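Local coordinates for MarR family transcriptional regulator (Staphylococcus epidermidis, PDB 5HLI), which probably binds DNA as a dimeric MarR-type transcriptional regulator and senses oxidation through disulfide formation, at residues Leu50-Ile61 with Gln96-Gln106. The protein carries 1 engineered substitution. Numbering follows the deposited sequence.
Sequences LWEENPQTLNSI and QLIITLTDNGQ
Gln-56 and Ile-99 form the hydrogen-bonded antiparallel pair that joins the short strand 56-57 to strand 97-101, the central strand of the three-stranded sheet in the winged helix-turn-helix domain of MarR regulators. Gln-56 O accepts from Ile-99 N at 2.7 Å, and Gln-56 N donates to Ile-99 O. Two residues on, past the non-hydrogen-bonded pair Thr-57 with Ile-98, Leu-58 N donates to Leu-97 O at 2.8 Å, just as the chain turns into helix 58-65. At the other end a side chain takes over from the backbone: Asn-54 OD1 accepts from Leu-101 N at 3.0 Å in a nearly straight bond (172°). With CG swung anti to the backbone N (chi1 168°), the Asn-54 amide lies beside Leu-101, and its ND2 shares a water with Leu-101 O, so both backbone polar atoms of that leucine are engaged. The cis peptide before Pro-55 sits between these two sets of bonds.

Under the strands, Ile-99 places CG1 against Ile-61 CD1 and CG2 against Leu-50 CD1, crossing both side chains at about a right angle. Leu-101 divides its methyls: CD2 packs against Leu-50, while CD1 presses on Trp-51 CD1 at 3.6 Å. Helix 69-81 closes over Leu-58 and Ile-99 through Leu-76, and strand 85-89 pairs with the far edge of 97-101. Gln-56 NE2 bonds Glu-53 O and Thr-49 OG1, folding the side chain back toward the end of helix 41-52, whereas Thr-57 OG1 caps helix 58-65 by accepting from Ser-60 N.

Helix 103-117 is joined directly to helix 41-52 by the indole of Trp-51: NE1 donates to Gly-105 O at 3.1 Å, with that oxygen only 6° out of the ring plane.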
loop_
_atom_site.group_PDB
_atom_site.type_symbol
_atom_site.label_atom_id
_atom_site.label_comp_id
_atom_site.label_asym_id
_atom_site.label_seq_id
_atom_site.Cartn_x
_atom_site.Cartn_y
_atom_site.Cartn_z
ATOM N N LEU A 50 12.690 18.999 -2.041
ATOM C CA LEU A 50 13.504 19.954 -2.787
ATOM C C LEU A 50 12.662 20.727 -3.792
ATOM O O LEU A 50 12.898 21.916 -4.026
ATOM C CB LEU A 50 14.655 19.234 -3.489
ATOM C CG LEU A 50 15.797 18.752 -2.594
ATOM C CD1 LEU A 50 16.764 17.895 -3.385
ATOM C CD2 LEU A 50 16.522 19.936 -1.977
ATOM N N TRP A 51 11.670 20.069 -4.395
ATOM C CA TRP A 51 10.782 20.758 -5.324
ATOM C C TRP A 51 9.859 21.741 -4.614
ATOM O O TRP A 51 9.267 22.600 -5.274
ATOM C CB TRP A 51 9.971 19.737 -6.124
ATOM C CG TRP A 51 10.791 19.013 -7.153
ATOM C CD1 TRP A 51 11.873 19.502 -7.829
ATOM C CD2 TRP A 51 10.607 17.668 -7.612
ATOM N NE1 TRP A 51 12.367 18.550 -8.685
ATOM C CE2 TRP A 51 11.610 17.414 -8.570
ATOM C CE3 TRP A 51 9.691 16.655 -7.309
ATOM C CZ2 TRP A 51 11.724 16.189 -9.226
ATOM C CZ3 TRP A 51 9.807 15.438 -7.962
ATOM C CH2 TRP A 51 10.815 15.217 -8.909
ATOM N N GLU A 52 9.725 21.635 -3.291
ATOM C CA GLU A 52 8.999 22.621 -2.501
ATOM C C GLU A 52 9.907 23.735 -1.999
ATOM O O GLU A 52 9.513 24.906 -2.010
ATOM C CB GLU A 52 8.308 21.949 -1.310
ATOM C CG GLU A 52 7.230 20.952 -1.701
ATOM C CD GLU A 52 6.063 21.612 -2.413
ATOM O OE1 GLU A 52 5.382 22.453 -1.786
ATOM O OE2 GLU A 52 5.829 21.292 -3.599
ATOM N N GLU A 53 11.117 23.392 -1.558
ATOM C CA GLU A 53 12.066 24.365 -1.028
ATOM C C GLU A 53 13.465 23.973 -1.478
ATOM O O GLU A 53 13.956 22.899 -1.122
ATOM C CB GLU A 53 11.989 24.439 0.501
ATOM C CG GLU A 53 12.996 25.388 1.125
ATOM C CD GLU A 53 12.997 25.330 2.640
ATOM O OE1 GLU A 53 12.159 24.601 3.212
ATOM O OE2 GLU A 53 13.841 26.010 3.260
ATOM N N ASN A 54 14.101 24.845 -2.253
ATOM C CA ASN A 54 15.412 24.572 -2.834
ATOM C C ASN A 54 16.221 25.862 -2.897
ATOM O O ASN A 54 15.722 26.873 -3.386
ATOM C CB ASN A 54 15.257 23.960 -4.230
ATOM C CG ASN A 54 16.561 23.916 -5.005
ATOM O OD1 ASN A 54 17.468 23.149 -4.679
ATOM N ND2 ASN A 54 16.654 24.734 -6.047
ATOM N N PRO A 55 17.469 25.842 -2.397
ATOM C CA PRO A 55 18.176 24.700 -1.804
ATOM C C PRO A 55 17.738 24.375 -0.375
ATOM O O PRO A 55 16.923 25.090 0.205
ATOM C CB PRO A 55 19.632 25.164 -1.814
ATOM C CG PRO A 55 19.527 26.637 -1.607
ATOM C CD PRO A 55 18.307 27.055 -2.395
ATOM N N GLN A 56 18.285 23.289 0.168
ATOM C CA GLN A 56 18.084 22.897 1.553
ATOM C C GLN A 56 19.371 22.294 2.086
ATOM O O GLN A 56 20.123 21.651 1.350
ATOM C CB GLN A 56 16.960 21.863 1.717
ATOM C CG GLN A 56 15.557 22.403 1.597
ATOM C CD GLN A 56 14.529 21.368 1.986
ATOM O OE1 GLN A 56 14.606 20.782 3.065
ATOM N NE2 GLN A 56 13.566 21.125 1.105
ATOM N N THR A 57 19.613 22.498 3.375
ATOM C CA THR A 57 20.697 21.774 4.014
ATOM C C THR A 57 20.288 20.320 4.228
ATOM O O THR A 57 19.108 19.963 4.170
ATOM C CB THR A 57 21.075 22.418 5.348
ATOM O OG1 THR A 57 19.968 22.331 6.254
ATOM C CG2 THR A 57 21.467 23.881 5.150
ATOM N N LEU A 58 21.293 19.475 4.456
ATOM C CA LEU A 58 21.028 18.083 4.799
ATOM C C LEU A 58 20.142 17.979 6.036
ATOM O O LEU A 58 19.217 17.158 6.081
ATOM C CB LEU A 58 22.354 17.353 5.008
ATOM C CG LEU A 58 22.367 16.005 5.727
ATOM C CD1 LEU A 58 21.596 14.977 4.948
ATOM C CD2 LEU A 58 23.797 15.545 5.931
ATOM N N ASN A 59 20.397 18.817 7.043
ATOM C CA ASN A 59 19.592 18.772 8.260
ATOM C C ASN A 59 18.156 19.212 7.997
ATOM O O ASN A 59 17.216 18.655 8.579
ATOM C CB ASN A 59 20.233 19.638 9.344
ATOM C CG ASN A 59 21.482 19.006 9.930
ATOM O OD1 ASN A 59 21.648 17.784 9.902
ATOM N ND2 ASN A 59 22.367 19.836 10.465
ATOM N N SER A 60 17.964 20.205 7.124
ATOM C CA SER A 60 16.613 20.652 6.794
ATOM C C SER A 60 15.821 19.554 6.092
ATOM O O SER A 60 14.623 19.383 6.347
ATOM C CB SER A 60 16.670 21.906 5.924
ATOM O OG SER A 60 15.390 22.218 5.403
ATOM N N ILE A 61 16.472 18.806 5.201
ATOM C CA ILE A 61 15.806 17.676 4.557
ATOM C C ILE A 61 15.430 16.627 5.595
ATOM O O ILE A 61 14.346 16.033 5.537
ATOM C CB ILE A 61 16.699 17.087 3.451
ATOM C CG1 ILE A 61 17.013 18.159 2.402
ATOM C CG2 ILE A 61 16.033 15.873 2.809
ATOM C CD1 ILE A 61 17.955 17.697 1.306
ATOM N N GLN A 96 27.726 23.111 6.993
ATOM C CA GLN A 96 26.533 22.406 6.564
ATOM C C GLN A 96 26.774 21.740 5.214
ATOM O O GLN A 96 27.720 22.063 4.490
ATOM C CB GLN A 96 25.348 23.367 6.473
ATOM C CG GLN A 96 25.037 24.095 7.771
ATOM C CD GLN A 96 24.159 25.312 7.555
ATOM O OE1 GLN A 96 24.215 25.954 6.507
ATOM N NE2 GLN A 96 23.337 25.634 8.548
ATOM N N LEU A 97 25.908 20.786 4.886
ATOM C CA LEU A 97 25.874 20.186 3.560
ATOM C C LEU A 97 24.686 20.788 2.823
ATOM O O LEU A 97 23.532 20.504 3.157
ATOM C CB LEU A 97 25.767 18.664 3.638
ATOM C CG LEU A 97 25.848 17.934 2.291
ATOM C CD1 LEU A 97 27.246 18.038 1.701
ATOM C CD2 LEU A 97 25.423 16.478 2.436
ATOM N N ILE A 98 24.965 21.632 1.835
ATOM C CA ILE A 98 23.921 22.324 1.089
ATOM C C ILE A 98 23.566 21.492 -0.137
ATOM O O ILE A 98 24.436 21.170 -0.954
ATOM C CB ILE A 98 24.364 23.739 0.692
ATOM C CG1 ILE A 98 24.634 24.579 1.944
ATOM C CG2 ILE A 98 23.310 24.401 -0.186
ATOM C CD1 ILE A 98 25.135 25.972 1.648
ATOM N N ILE A 99 22.288 21.144 -0.265
ATOM C CA ILE A 99 21.791 20.336 -1.372
ATOM C C ILE A 99 21.044 21.248 -2.332
ATOM O O ILE A 99 20.115 21.957 -1.928
ATOM C CB ILE A 99 20.879 19.203 -0.869
ATOM C CG1 ILE A 99 21.611 18.366 0.181
ATOM C CG2 ILE A 99 20.410 18.336 -2.031
ATOM C CD1 ILE A 99 22.888 17.725 -0.330
ATOM N N THR A 100 21.446 21.234 -3.602
ATOM C CA THR A 100 20.843 22.091 -4.612
ATOM C C THR A 100 20.486 21.257 -5.832
ATOM O O THR A 100 21.306 20.468 -6.311
ATOM C CB THR A 100 21.790 23.229 -5.012
ATOM O OG1 THR A 100 22.347 23.824 -3.831
ATOM C CG2 THR A 100 21.041 24.292 -5.799
ATOM N N LEU A 101 19.266 21.434 -6.330
ATOM C CA LEU A 101 18.853 20.757 -7.551
ATOM C C LEU A 101 19.727 21.188 -8.722
ATOM O O LEU A 101 20.047 22.370 -8.876
ATOM C CB LEU A 101 17.387 21.069 -7.858
ATOM C CG LEU A 101 16.311 20.473 -6.946
ATOM C CD1 LEU A 101 14.994 21.208 -7.139
ATOM C CD2 LEU A 101 16.138 18.988 -7.225
ATOM N N THR A 102 20.129 20.222 -9.543
ATOM C CA THR A 102 20.743 20.560 -10.815
ATOM C C THR A 102 19.686 21.125 -11.761
ATOM O O THR A 102 18.482 21.085 -11.484
ATOM C CB THR A 102 21.412 19.333 -11.443
ATOM O OG1 THR A 102 20.423 18.330 -11.714
ATOM C CG2 THR A 102 22.464 18.758 -10.505
ATOM N N ASP A 103 20.147 21.674 -12.887
ATOM C CA ASP A 103 19.212 22.085 -13.929
ATOM C C ASP A 103 18.337 20.915 -14.358
ATOM O O ASP A 103 17.121 21.066 -14.530
ATOM C CB ASP A 103 19.966 22.655 -15.132
ATOM C CG ASP A 103 20.589 24.007 -14.843
ATOM O OD1 ASP A 103 20.128 24.686 -13.902
ATOM O OD2 ASP A 103 21.534 24.394 -15.564
ATOM N N ASN A 104 18.938 19.734 -14.518
ATOM C CA ASN A 104 18.162 18.546 -14.856
ATOM C C ASN A 104 17.197 18.176 -13.735
ATOM O O ASN A 104 16.032 17.855 -13.994
ATOM C CB ASN A 104 19.100 17.383 -15.171
ATOM C CG ASN A 104 18.377 16.054 -15.241
ATOM O OD1 ASN A 104 17.624 15.793 -16.178
ATOM N ND2 ASN A 104 18.610 15.200 -14.251
ATOM N N GLY A 105 17.661 18.220 -12.483
ATOM C CA GLY A 105 16.778 17.913 -11.366
ATOM C C GLY A 105 15.576 18.837 -11.300
ATOM O O GLY A 105 14.468 18.412 -10.958
ATOM N N GLN A 106 15.775 20.110 -11.631
ATOM C CA GLN A 106 14.658 21.046 -11.674
ATOM C C GLN A 106 13.717 20.726 -12.831
ATOM O O GLN A 106 12.490 20.702 -12.661
ATOM C CB GLN A 106 15.192 22.476 -11.781
ATOM C CG GLN A 106 14.140 23.547 -11.533
ATOM C CD GLN A 106 13.851 23.742 -10.059
ATOM O OE1 GLN A 106 14.671 24.289 -9.327
ATOM N NE2 GLN A 106 12.688 23.292 -9.618
HETATM O O HOH W 1 18.463 24.513 -8.620
HETATM O O HOH W 2 23.568 20.201 7.126
#